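Local coordinates for protein 3-dehydroquinate dehydratase (Enterococcus faecalis, PDB 4PH6) that catalyses the cis-dehydration of 3-dehydroquinate to 3-dehydroshikimate through an imine intermediate, the third step of the chorismate pathway, at residues A[7-11]-A[12-16]; A[69-72]-A[73-77]; A[101-104]-A[105-109]; A[150-154]-A[155-159]. All blocks are in the same frame, centred on the assembly; numbering follows the deposited sequence.

Contact 1 of 4, residues A[7-11]-A[12-16]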
loop_
_atom_site.group_PDB
_atom_site.type_symbol
_atom_site.label_atom_id
_atom_site.label_comp_id
_atom_site.label_asym_id
_atom_site.label_seq_id
_atom_site.Cartn_x
_atom_site.Cartn_y
_atom_site.Cartn_z
ATOM N N VAL A 7 6.715 -0.872 -23.285
ATOM C CA VAL A 7 8.049 -1.154 -23.802
ATOM C C VAL A 7 8.324 -2.645 -23.712
ATOM O O VAL A 7 8.342 -3.216 -22.621
ATOM C CB VAL A 7 9.126 -0.355 -23.035
ATOM C CG1 VAL A 7 10.522 -0.837 -23.398
ATOM C CG2 VAL A 7 8.958 1.151 -23.305
ATOM N N ILE A 8 8.516 -3.283 -24.861
ATOM C CA ILE A 8 8.683 -4.724 -24.886
ATOM C C ILE A 8 10.136 -5.099 -25.147
ATOM O O ILE A 8 10.710 -4.737 -26.158
ATOM C CB ILE A 8 7.744 -5.358 -25.933
ATOM C CG1 ILE A 8 6.306 -4.908 -25.670
ATOM C CG2 ILE A 8 7.831 -6.890 -25.924
ATOM C CD1 ILE A 8 5.287 -5.507 -26.626
ATOM N N VAL A 9 10.725 -5.817 -24.197
ATOM C CA VAL A 9 12.108 -6.284 -24.297
ATOM C C VAL A 9 12.244 -7.763 -23.889
ATOM O O VAL A 9 11.958 -8.140 -22.740
ATOM C CB VAL A 9 13.062 -5.393 -23.449
ATOM C CG1 VAL A 9 12.456 -5.079 -22.114
ATOM C CG2 VAL A 9 14.412 -6.061 -23.273
ATOM N N LYS A 10 12.688 -8.583 -24.846
ATOM C CA LYS A 10 12.805 -10.035 -24.673
ATOM C C LYS A 10 11.516 -10.625 -24.099
ATOM O O LYS A 10 11.529 -11.335 -23.094
ATOM C CB LYS A 10 14.005 -10.384 -23.793
ATOM C CG LYS A 10 15.326 -10.080 -24.479
ATOM C CD LYS A 10 16.564 -10.502 -23.681
ATOM C CE LYS A 10 17.808 -10.234 -24.519
ATOM N NZ LYS A 10 19.077 -10.293 -23.753
ATOM N N ASN A 11 10.412 -10.279 -24.760
ATOM C CA ASN A 11 9.064 -10.726 -24.433
ATOM C C ASN A 11 8.527 -10.167 -23.115
ATOM O O ASN A 11 7.378 -10.418 -22.766
ATOM C CB ASN A 11 9.005 -12.261 -24.436
ATOM C CG ASN A 11 9.013 -12.836 -25.847
ATOM O OD1 ASN A 11 9.126 -12.098 -26.837
ATOM N ND2 ASN A 11 8.916 -14.162 -25.947
ATOM N N VAL A 12 9.335 -9.398 -22.389
ATOM C CA VAL A 12 8.851 -8.764 -21.161
ATOM C C VAL A 12 8.126 -7.451 -21.489
ATOM O O VAL A 12 8.734 -6.501 -21.989
ATOM C CB VAL A 12 10.000 -8.488 -20.149
ATOM C CG1 VAL A 12 9.479 -7.680 -18.937
ATOM C CG2 VAL A 12 10.629 -9.793 -19.677
ATOM N N ARG A 13 6.827 -7.402 -21.186
ATOM C CA ARG A 13 5.984 -6.268 -21.562
ATOM C C ARG A 13 5.913 -5.237 -20.452
ATOM O O ARG A 13 5.035 -5.290 -19.606
ATOM C CB ARG A 13 4.574 -6.742 -21.932
ATOM C CG ARG A 13 4.572 -7.909 -22.921
ATOM C CD ARG A 13 3.167 -8.404 -23.279
ATOM N NE ARG A 13 2.508 -7.555 -24.271
ATOM C CZ ARG A 13 2.687 -7.667 -25.588
ATOM N NH1 ARG A 13 3.512 -8.589 -26.074
ATOM N NH2 ARG A 13 2.044 -6.853 -26.422
ATOM N N ILE A 14 6.843 -4.288 -20.469
ATOM C CA ILE A 14 6.923 -3.265 -19.439
ATOM C C ILE A 14 5.927 -2.134 -19.699
ATOM O O ILE A 14 6.017 -1.439 -20.716
ATOM C CB ILE A 14 8.328 -2.681 -19.356
ATOM C CG1 ILE A 14 9.354 -3.813 -19.301
ATOM C CG2 ILE A 14 8.434 -1.734 -18.156
ATOM C CD1 ILE A 14 10.782 -3.352 -19.345
ATOM N N GLY A 15 4.985 -1.958 -18.776
ATOM C CA GLY A 15 3.919 -0.978 -18.941
ATOM C C GLY A 15 2.578 -1.648 -19.187
ATOM O O GLY A 15 1.623 -1.003 -19.617
ATOM N N GLU A 16 2.518 -2.956 -18.921
ATOM C CA GLU A 16 1.297 -3.752 -19.080
ATOM C C GLU A 16 1.150 -4.794 -17.980
ATOM O O GLU A 16 2.130 -5.361 -17.516
ATOM C CB GLU A 16 1.278 -4.466 -20.429
ATOM C CG GLU A 16 0.599 -3.714 -21.555
ATOM C CD GLU A 16 0.449 -4.581 -22.799
ATOM O OE1 GLU A 16 0.336 -5.821 -22.666
ATOM O OE2 GLU A 16 0.473 -4.019 -23.915
HETATM O O HOH W 1 5.245 -11.005 -25.052
#

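Contact 2 of 4, residues A[69-72]-A[73-77]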
loop_
_atom_site.group_PDB
_atom_site.type_symbol
_atom_site.label_atom_id
_atom_site.label_comp_id
_atom_site.label_asym_id
_atom_site.label_seq_id
_atom_site.Cartn_x
_atom_site.Cartn_y
_atom_site.Cartn_z
ATOM N N GLN A 69 29.272 -8.874 -21.248
ATOM C CA GLN A 69 29.004 -9.988 -22.153
ATOM C C GLN A 69 28.779 -11.301 -21.400
ATOM O O GLN A 69 27.818 -12.027 -21.664
ATOM C CB GLN A 69 30.154 -10.146 -23.151
ATOM C CG GLN A 69 29.956 -9.357 -24.427
ATOM C CD GLN A 69 28.701 -9.783 -25.185
ATOM O OE1 GLN A 69 28.279 -10.945 -25.128
ATOM N NE2 GLN A 69 28.112 -8.848 -25.917
ATOM N N GLN A 70 29.660 -11.580 -20.445
ATOM C CA GLN A 70 29.571 -12.769 -19.606
ATOM C C GLN A 70 28.344 -12.785 -18.680
ATOM O O GLN A 70 27.793 -13.850 -18.375
ATOM C CB GLN A 70 30.850 -12.883 -18.793
ATOM C CG GLN A 70 32.083 -12.961 -19.681
ATOM C CD GLN A 70 33.368 -12.801 -18.914
ATOM O OE1 GLN A 70 33.474 -11.956 -18.028
ATOM N NE2 GLN A 70 34.361 -13.621 -19.247
ATOM N N VAL A 71 27.933 -11.603 -18.232
ATOM C CA VAL A 71 26.723 -11.452 -17.438
ATOM C C VAL A 71 25.489 -11.782 -18.271
ATOM O O VAL A 71 24.636 -12.555 -17.845
ATOM C CB VAL A 71 26.595 -10.021 -16.880
ATOM C CG1 VAL A 71 25.152 -9.697 -16.553
ATOM C CG2 VAL A 71 27.480 -9.852 -15.670
ATOM N N MET A 72 25.421 -11.210 -19.471
ATOM C CA MET A 72 24.317 -11.475 -20.396
ATOM C C MET A 72 24.164 -12.956 -20.737
ATOM O O MET A 72 23.046 -13.477 -20.805
ATOM C CB MET A 72 24.508 -10.678 -21.680
ATOM C CG MET A 72 23.450 -10.944 -22.718
ATOM S SD MET A 72 21.933 -10.128 -22.241
ATOM C CE MET A 72 22.414 -8.400 -22.425
ATOM N N GLU A 73 25.290 -13.631 -20.958
ATOM C CA GLU A 73 25.267 -15.043 -21.335
ATOM C C GLU A 73 24.601 -15.912 -20.283
ATOM O O GLU A 73 24.021 -16.949 -20.622
ATOM C CB GLU A 73 26.677 -15.564 -21.596
ATOM C CG GLU A 73 27.345 -14.952 -22.801
ATOM C CD GLU A 73 28.719 -15.535 -23.039
ATOM O OE1 GLU A 73 29.358 -15.962 -22.051
ATOM O OE2 GLU A 73 29.153 -15.585 -24.215
ATOM N N ARG A 74 24.683 -15.485 -19.019
ATOM C CA ARG A 74 24.115 -16.230 -17.887
ATOM C C ARG A 74 22.699 -15.776 -17.477
ATOM O O ARG A 74 22.171 -16.242 -16.471
ATOM C CB ARG A 74 25.046 -16.113 -16.663
ATOM C CG ARG A 74 26.426 -16.759 -16.818
ATOM C CD ARG A 74 27.458 -16.144 -15.861
ATOM N NE ARG A 74 28.738 -16.858 -15.881
ATOM C CZ ARG A 74 29.663 -16.737 -16.835
ATOM N NH1 ARG A 74 29.463 -15.936 -17.882
ATOM N NH2 ARG A 74 30.794 -17.432 -16.751
ATOM N N LEU A 75 22.081 -14.861 -18.220
ATOM C CA LEU A 75 20.831 -14.266 -17.730
ATOM C C LEU A 75 19.563 -15.016 -18.111
ATOM O O LEU A 75 18.482 -14.561 -17.794
ATOM C CB LEU A 75 20.705 -12.820 -18.204
ATOM C CG LEU A 75 21.437 -11.809 -17.322
ATOM C CD1 LEU A 75 20.968 -10.403 -17.618
ATOM C CD2 LEU A 75 21.210 -12.116 -15.855
ATOM N N GLY A 76 19.689 -16.155 -18.790
ATOM C CA GLY A 76 18.534 -16.953 -19.176
ATOM C C GLY A 76 17.480 -16.176 -19.956
ATOM O O GLY A 76 16.277 -16.452 -19.845
ATOM N N GLN A 77 17.960 -15.184 -20.711
ATOM C CA GLN A 77 17.181 -14.344 -21.626
ATOM C C GLN A 77 16.304 -13.328 -20.876
ATOM O O GLN A 77 15.311 -12.838 -21.414
ATOM C CB GLN A 77 16.345 -15.219 -22.575
ATOM C CG GLN A 77 15.868 -14.537 -23.865
ATOM C CD GLN A 77 16.991 -14.015 -24.783
ATOM O OE1 GLN A 77 18.169 -14.305 -24.598
ATOM N NE2 GLN A 77 16.606 -13.229 -25.779
#

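Contact 3 of 4, residues A[101-104]-A[105-109]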
loop_
_atom_site.group_PDB
_atom_site.type_symbol
_atom_site.label_atom_id
_atom_site.label_comp_id
_atom_site.label_asym_id
_atom_site.label_seq_id
_atom_site.Cartn_x
_atom_site.Cartn_y
_atom_site.Cartn_z
ATOM N N PHE A 101 30.173 9.528 -19.132
ATOM C CA PHE A 101 29.722 9.393 -20.514
ATOM C C PHE A 101 30.630 8.503 -21.368
ATOM O O PHE A 101 30.149 7.824 -22.277
ATOM C CB PHE A 101 29.571 10.775 -21.152
ATOM C CG PHE A 101 28.367 11.512 -20.665
ATOM C CD1 PHE A 101 27.109 11.165 -21.110
ATOM C CD2 PHE A 101 28.486 12.533 -19.736
ATOM C CE1 PHE A 101 25.998 11.835 -20.666
ATOM C CE2 PHE A 101 27.383 13.203 -19.292
ATOM C CZ PHE A 101 26.133 12.857 -19.756
ATOM N N ALA A 102 31.926 8.490 -21.077
ATOM C CA ALA A 102 32.859 7.644 -21.831
ATOM C C ALA A 102 32.573 6.145 -21.620
ATOM O O ALA A 102 32.620 5.347 -22.570
ATOM C CB ALA A 102 34.293 7.973 -21.444
ATOM N N LEU A 103 32.266 5.778 -20.376
ATOM C CA LEU A 103 31.918 4.396 -20.023
ATOM C C LEU A 103 30.675 3.921 -20.763
ATOM O O LEU A 103 30.658 2.833 -21.342
ATOM C CB LEU A 103 31.686 4.263 -18.520
ATOM C CG LEU A 103 31.260 2.881 -17.996
ATOM C CD1 LEU A 103 32.042 1.732 -18.629
ATOM C CD2 LEU A 103 31.391 2.827 -16.480
ATOM N N TYR A 104 29.629 4.738 -20.714
ATOM C CA TYR A 104 28.373 4.412 -21.372
ATOM C C TYR A 104 28.536 4.295 -22.895
ATOM O O TYR A 104 28.008 3.361 -23.504
ATOM C CB TYR A 104 27.314 5.465 -21.032
ATOM C CG TYR A 104 26.583 5.240 -19.718
ATOM C CD1 TYR A 104 26.774 4.082 -18.968
ATOM C CD2 TYR A 104 25.673 6.179 -19.246
ATOM C CE1 TYR A 104 26.083 3.876 -17.780
ATOM C CE2 TYR A 104 24.986 5.987 -18.069
ATOM C CZ TYR A 104 25.186 4.835 -17.340
ATOM O OH TYR A 104 24.486 4.659 -16.162
ATOM N N HIS A 105 29.257 5.237 -23.506
ATOM C CA HIS A 105 29.518 5.191 -24.944
ATOM C C HIS A 105 30.209 3.871 -25.313
ATOM O O HIS A 105 29.857 3.244 -26.315
ATOM C CB HIS A 105 30.368 6.389 -25.399
ATOM C CG HIS A 105 29.573 7.590 -25.814
ATOM N ND1 HIS A 105 28.668 7.570 -26.860
ATOM C CD2 HIS A 105 29.569 8.865 -25.348
ATOM C CE1 HIS A 105 28.126 8.766 -26.997
ATOM N NE2 HIS A 105 28.659 9.572 -26.100
ATOM N N GLU A 106 31.162 3.440 -24.489
ATOM C CA GLU A 106 31.856 2.176 -24.718
ATOM C C GLU A 106 30.962 0.939 -24.590
ATOM O O GLU A 106 31.061 0.016 -25.397
ATOM C CB GLU A 106 33.038 2.028 -23.760
ATOM C CG GLU A 106 34.288 2.706 -24.260
ATOM C CD GLU A 106 34.666 2.265 -25.666
ATOM O OE1 GLU A 106 34.384 3.028 -26.618
ATOM O OE2 GLU A 106 35.250 1.170 -25.822
ATOM N N LEU A 107 30.118 0.906 -23.562
ATOM C CA LEU A 107 29.153 -0.175 -23.402
ATOM C C LEU A 107 28.245 -0.255 -24.622
ATOM O O LEU A 107 27.946 -1.344 -25.119
ATOM C CB LEU A 107 28.315 0.031 -22.135
ATOM C CG LEU A 107 29.029 -0.273 -20.814
ATOM C CD1 LEU A 107 28.177 0.176 -19.649
ATOM C CD2 LEU A 107 29.372 -1.758 -20.692
ATOM N N VAL A 108 27.819 0.906 -25.106
ATOM C CA VAL A 108 26.958 0.963 -26.275
ATOM C C VAL A 108 27.618 0.287 -27.488
ATOM O O VAL A 108 26.961 -0.474 -28.206
ATOM C CB VAL A 108 26.575 2.416 -26.623
ATOM C CG1 VAL A 108 25.967 2.494 -28.030
ATOM C CG2 VAL A 108 25.608 2.973 -25.580
ATOM N N LYS A 109 28.917 0.536 -27.679
ATOM C CA LYS A 109 29.662 0.010 -28.819
ATOM C C LYS A 109 30.027 -1.468 -28.708
ATOM O O LYS A 109 29.899 -2.209 -29.681
ATOM C CB LYS A 109 30.958 0.809 -29.025
ATOM C CG LYS A 109 30.735 2.204 -29.558
ATOM C CD LYS A 109 31.990 3.048 -29.438
ATOM C CE LYS A 109 31.690 4.485 -29.834
ATOM N NZ LYS A 109 32.736 5.431 -29.367
HETATM O O HOH W 2 34.180 6.028 -24.860
#

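Contact 4 of 4, residues A[150-154]-A[155-159]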
loop_
_atom_site.group_PDB
_atom_site.type_symbol
_atom_site.label_atom_id
_atom_site.label_comp_id
_atom_site.label_asym_id
_atom_site.label_seq_id
_atom_site.Cartn_x
_atom_site.Cartn_y
_atom_site.Cartn_z
ATOM N N LYS A 150 15.161 13.791 0.410
ATOM C CA LYS A 150 13.857 14.402 0.598
ATOM C C LYS A 150 12.886 14.069 -0.521
ATOM O O LYS A 150 13.241 13.444 -1.520
ATOM C CB LYS A 150 13.996 15.924 0.699
ATOM C CG LYS A 150 14.525 16.550 -0.575
ATOM C CD LYS A 150 14.721 18.045 -0.447
ATOM C CE LYS A 150 15.247 18.623 -1.749
ATOM N NZ LYS A 150 16.576 18.054 -2.095
ATOM N N THR A 151 11.653 14.515 -0.340
ATOM C CA THR A 151 10.614 14.364 -1.338
ATOM C C THR A 151 10.234 15.732 -1.890
ATOM O O THR A 151 9.788 16.601 -1.137
ATOM C CB THR A 151 9.369 13.683 -0.746
ATOM O OG1 THR A 151 9.748 12.439 -0.144
ATOM C CG2 THR A 151 8.325 13.435 -1.834
ATOM N N PRO A 152 10.419 15.935 -3.206
ATOM C CA PRO A 152 10.013 17.206 -3.818
ATOM C C PRO A 152 8.496 17.311 -3.826
ATOM O O PRO A 152 7.809 16.326 -3.546
ATOM C CB PRO A 152 10.560 17.115 -5.252
ATOM C CG PRO A 152 11.517 15.955 -5.248
ATOM C CD PRO A 152 11.031 15.021 -4.183
ATOM N N SER A 153 7.977 18.483 -4.158
ATOM C CA SER A 153 6.539 18.650 -4.245
ATOM C C SER A 153 5.984 17.731 -5.316
ATOM O O SER A 153 6.709 17.312 -6.228
ATOM C CB SER A 153 6.170 20.097 -4.564
ATOM O OG SER A 153 6.435 20.371 -5.926
ATOM N N GLN A 154 4.697 17.424 -5.206
ATOM C CA GLN A 154 4.034 16.612 -6.204
ATOM C C GLN A 154 4.245 17.154 -7.627
ATOM O O GLN A 154 4.500 16.382 -8.550
ATOM C CB GLN A 154 2.543 16.515 -5.900
ATOM C CG GLN A 154 1.748 15.957 -7.066
ATOM C CD GLN A 154 0.339 15.573 -6.673
ATOM O OE1 GLN A 154 0.012 15.537 -5.491
ATOM N NE2 GLN A 154 -0.491 15.257 -7.658
ATOM N N GLU A 155 4.145 18.476 -7.790
ATOM C CA GLU A 155 4.279 19.099 -9.094
ATOM C C GLU A 155 5.687 18.919 -9.647
ATOM O O GLU A 155 5.870 18.719 -10.843
ATOM C CB GLU A 155 3.930 20.591 -9.033
ATOM C CG GLU A 155 2.474 20.850 -8.674
ATOM C CD GLU A 155 2.228 20.773 -7.170
ATOM O OE1 GLU A 155 3.023 21.366 -6.411
ATOM O OE2 GLU A 155 1.273 20.087 -6.738
ATOM N N GLU A 156 6.678 18.988 -8.773
ATOM C CA GLU A 156 8.063 18.883 -9.203
ATOM C C GLU A 156 8.400 17.454 -9.629
ATOM O O GLU A 156 9.118 17.256 -10.599
ATOM C CB GLU A 156 9.003 19.374 -8.096
ATOM C CG GLU A 156 10.482 19.185 -8.376
ATOM C CD GLU A 156 10.953 19.893 -9.635
ATOM O OE1 GLU A 156 11.964 19.435 -10.213
ATOM O OE2 GLU A 156 10.317 20.899 -10.040
ATOM N N ILE A 157 7.866 16.467 -8.920
ATOM C CA ILE A 157 8.013 15.063 -9.311
ATOM C C ILE A 157 7.379 14.840 -10.687
ATOM O O ILE A 157 7.969 14.200 -11.564
ATOM C CB ILE A 157 7.379 14.119 -8.268
ATOM C CG1 ILE A 157 8.000 14.373 -6.885
ATOM C CG2 ILE A 157 7.553 12.649 -8.691
ATOM C CD1 ILE A 157 7.405 13.577 -5.733
ATOM N N VAL A 158 6.180 15.387 -10.873
ATOM C CA VAL A 158 5.476 15.291 -12.147
ATOM C C VAL A 158 6.254 16.019 -13.251
ATOM O O VAL A 158 6.355 15.529 -14.373
ATOM C CB VAL A 158 4.033 15.883 -12.040
ATOM C CG1 VAL A 158 3.403 16.057 -13.406
ATOM C CG2 VAL A 158 3.155 14.996 -11.150
ATOM N N ALA A 159 6.800 17.187 -12.930
ATOM C CA ALA A 159 7.539 17.960 -13.906
ATOM C C ALA A 159 8.796 17.217 -14.321
ATOM O O ALA A 159 9.160 17.222 -15.497
ATOM C CB ALA A 159 7.892 19.352 -13.355
HETATM O O HOH W 3 5.736 23.466 -6.320
#

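Contact 1 of 4, residues A[7-11]-A[12-16]
Arg13 and Ile8 face each other on one side of a two-stranded antiparallel hairpin, their side chains running side by side. From CB the Arg13 chain leaves the strand with CG beside its own backbone N. CG passes 3.8 Å from Asn11 O. The chain then bends at chi3 (79°), which swings the guanidinium over the tip of Ile8. Ile8 CD1 sits over one face of that group, toward its rim, 3.5 Å from both Arg13 CZ and Arg13 NH2. At the edge, Arg13 NE makes a salt bridge with Glu16 OE1 at 3.2 Å. The carboxylate oxygen lies in the guanidinium plane, but the arginine meets it from above the carboxylate plane. Arg13 NH1 donates to a water, 3.1 Å away, which in turn donates to Asn11 O. The group is thus held at two points of its edge and by an apolar contact on one face.

Val7, Val9, Val12 and Ile14 project from the other face. There Val9 CG1 meets Ile14 CD1 at 3.7 Å. Two hydrogen-bonded pairs, Val7 with Ile14 and Val9 with Val12, flank the non-hydrogen-bonded pair Ile8 with Arg13. The Val9 pair closes a type I' turn through Lys10 and Asn11, both with positive phi. The turn is tight: Val12 N reaches Val9 O at 2.9 Å.

Val7 and Ile14 both pack on Ile171 of strand 171-176, and Val9 touches Pro79. Lys10 forms a salt bridge with Asp114. The hairpin precedes strand 20-25 and lies across the N-terminal ends of the barrel strands, next to the starts of strands 80-83, 171-176 and 203-207.

Contact 2 of 4, residues A[69-72]-A[73-77]
Arg74 has CG beside its own backbone N (chi1 -65°) and runs extended from CG to NE, which carries the guanidinium back along the last turn of the helix to Gln70. There Arg74 NH1 donates to Gln70 O at 2.7 Å. The acceptor lies at the edge of the guanidinium, near its plane. The donor stands above the carbonyl plane, so the bond does not use a lone pair direction. Arg74 CD also passes 3.4 Å from Gln70 O, and NH1 lies 3.5 Å from Gln70 CB.

The backbone bonding changes along this turn. Glu73 N still bonds to Gln69 O, four residues back, at 3.1 Å. Arg74 N and Leu75 N reach only three residues back, to Val71 O at 3.2 Å and Met72 O at 3.1 Å. The side chain of Arg74 thus reaches the carbonyl that its own N-H passes by. Leu75 CG lies 3.3 Å from Val71 O, and its side chain shares Leu80 of the next strand with Val71 and Met72. Arg74 touches Thr38 of helix 30-40.

Gly76 leaves helical angles with positive phi. This is a helix C-terminus turning toward strand 80-83, the alpha-to-beta connection of a (beta/alpha)8 barrel.

Contact 3 of 4, residues A[101-104]-A[105-109]
Tyr104 meets Leu107 at the edge of its ring, near the ring plane, with Tyr104 CD1 and Leu107 CD1 4.2 Å apart. The ring of Tyr100 also meets that of Tyr104, their planes about 60° apart. The imidazole of His105 is placed obliquely to the carbonyl of Phe101, and His105 CD2 comes within 3.3 Å of Phe101 O. The same oxygen accepts from His105 N at 3.0 Å.

Leu103 and Leu107 lie one turn apart, with Leu103 CD1 4.2 Å from Leu107 CG. Leu107 CG is beside its own backbone N (chi1 -75°), and this directs the side chain back toward the preceding turn. Four successive bonds of the i to i+4 kind join the two segments, including Val108 N to Tyr104 O at 2.9 Å.

Helix 97-110 connects strand 80-83 to strand 115-119 in a beta-alpha-beta unit. Leu103 and Leu107 turn to helix 61-73, while Phe101 and His105 touch helix 124-136. Tyr104 and Val108 pack on Leu116 of the strand beneath.

The polar atoms fall into two settings. On the outer side, a water gives a hydrogen to Ala102 O at 2.9 Å and, weakly, to Glu106 OE1. Inside, Tyr104 OH accepts from Phe84 N, just past strand 80-83, and has a weak bond to Asp117 O of strand 115-119. This ties the polar tip of an otherwise apolar inner face to backbone at both strands.

Contact 4 of 4, residues A[150-154]-A[155-159]
Ser153 caps the helix that begins at Gln154. Its hydroxyl lies between its own backbone N and carbonyl carbon (chi1 75°), and from there Ser153 OG accepts from Glu156 N at 3.2 Å. The bond is fairly straight, 151° at the hydrogen. Glu156 N also has a weak bond to Ser153 O. That carbonyl has a better donor in Ile157 N, 3.0 Å away. The next bond of the helix runs from Val158 N to Gln154 O, also at 3.0 Å.

A water lies 3.2 Å from Ser153 OG and donates weakly to Glu155 OE1. Glu155 is bent at chi2 (82°), which folds its carboxylate back beside Ser153 and Gln154. The planes of the Gln154 amide and the Glu155 carboxylate are nearly parallel. Other polar ends find partners beyond the cap. Gln154 NE2 bonds to Glu193, Glu156 OE1 forms a salt bridge with Arg160, and Thr151 OG1 bonds to Met177 O.

The apolar part of the contact is made by Pro152 and Thr151. Pro152 CB meets Glu156 CG at 3.7 Å, while the proline and Ile157 cross at about a right angle. Thr151 CG2 touches Ile157 CD1 at 4.0 Å. Ile157 continues inward to Ile174 of strand 171-176 and Ala190 of helix 181-197.

The cap supplies an acceptor to an N-H of the first turn that would otherwise have just a weak backbone bond. The carboxylates of Glu155 and Glu156 also lie at the N-terminal end, where they probably interact favourably with the helix dipole.

The four contacts are local and follow one another along the chain. All are partly buried. Contact 3 has the largest share of buried residues and no exposed ones among those that touch; it is mainly apolar mid-helix packing. Contact 1, the only hairpin, has the most exposed residues: a guanidinium, a carboxylate and a water on one face, valines and Ile14 on the other. Contacts 2 and 4 are a helix C-terminus and N-terminus, on opposite sides of the chain's centre, about 37 Å apart between centres. Contact 1 touches contact 2, where Lys10 packs on Met72 and Gln77. Contact 2 lies at the end of helix 61-73, against which contact 3 packs Leu103 and Leu107; the two do not touch.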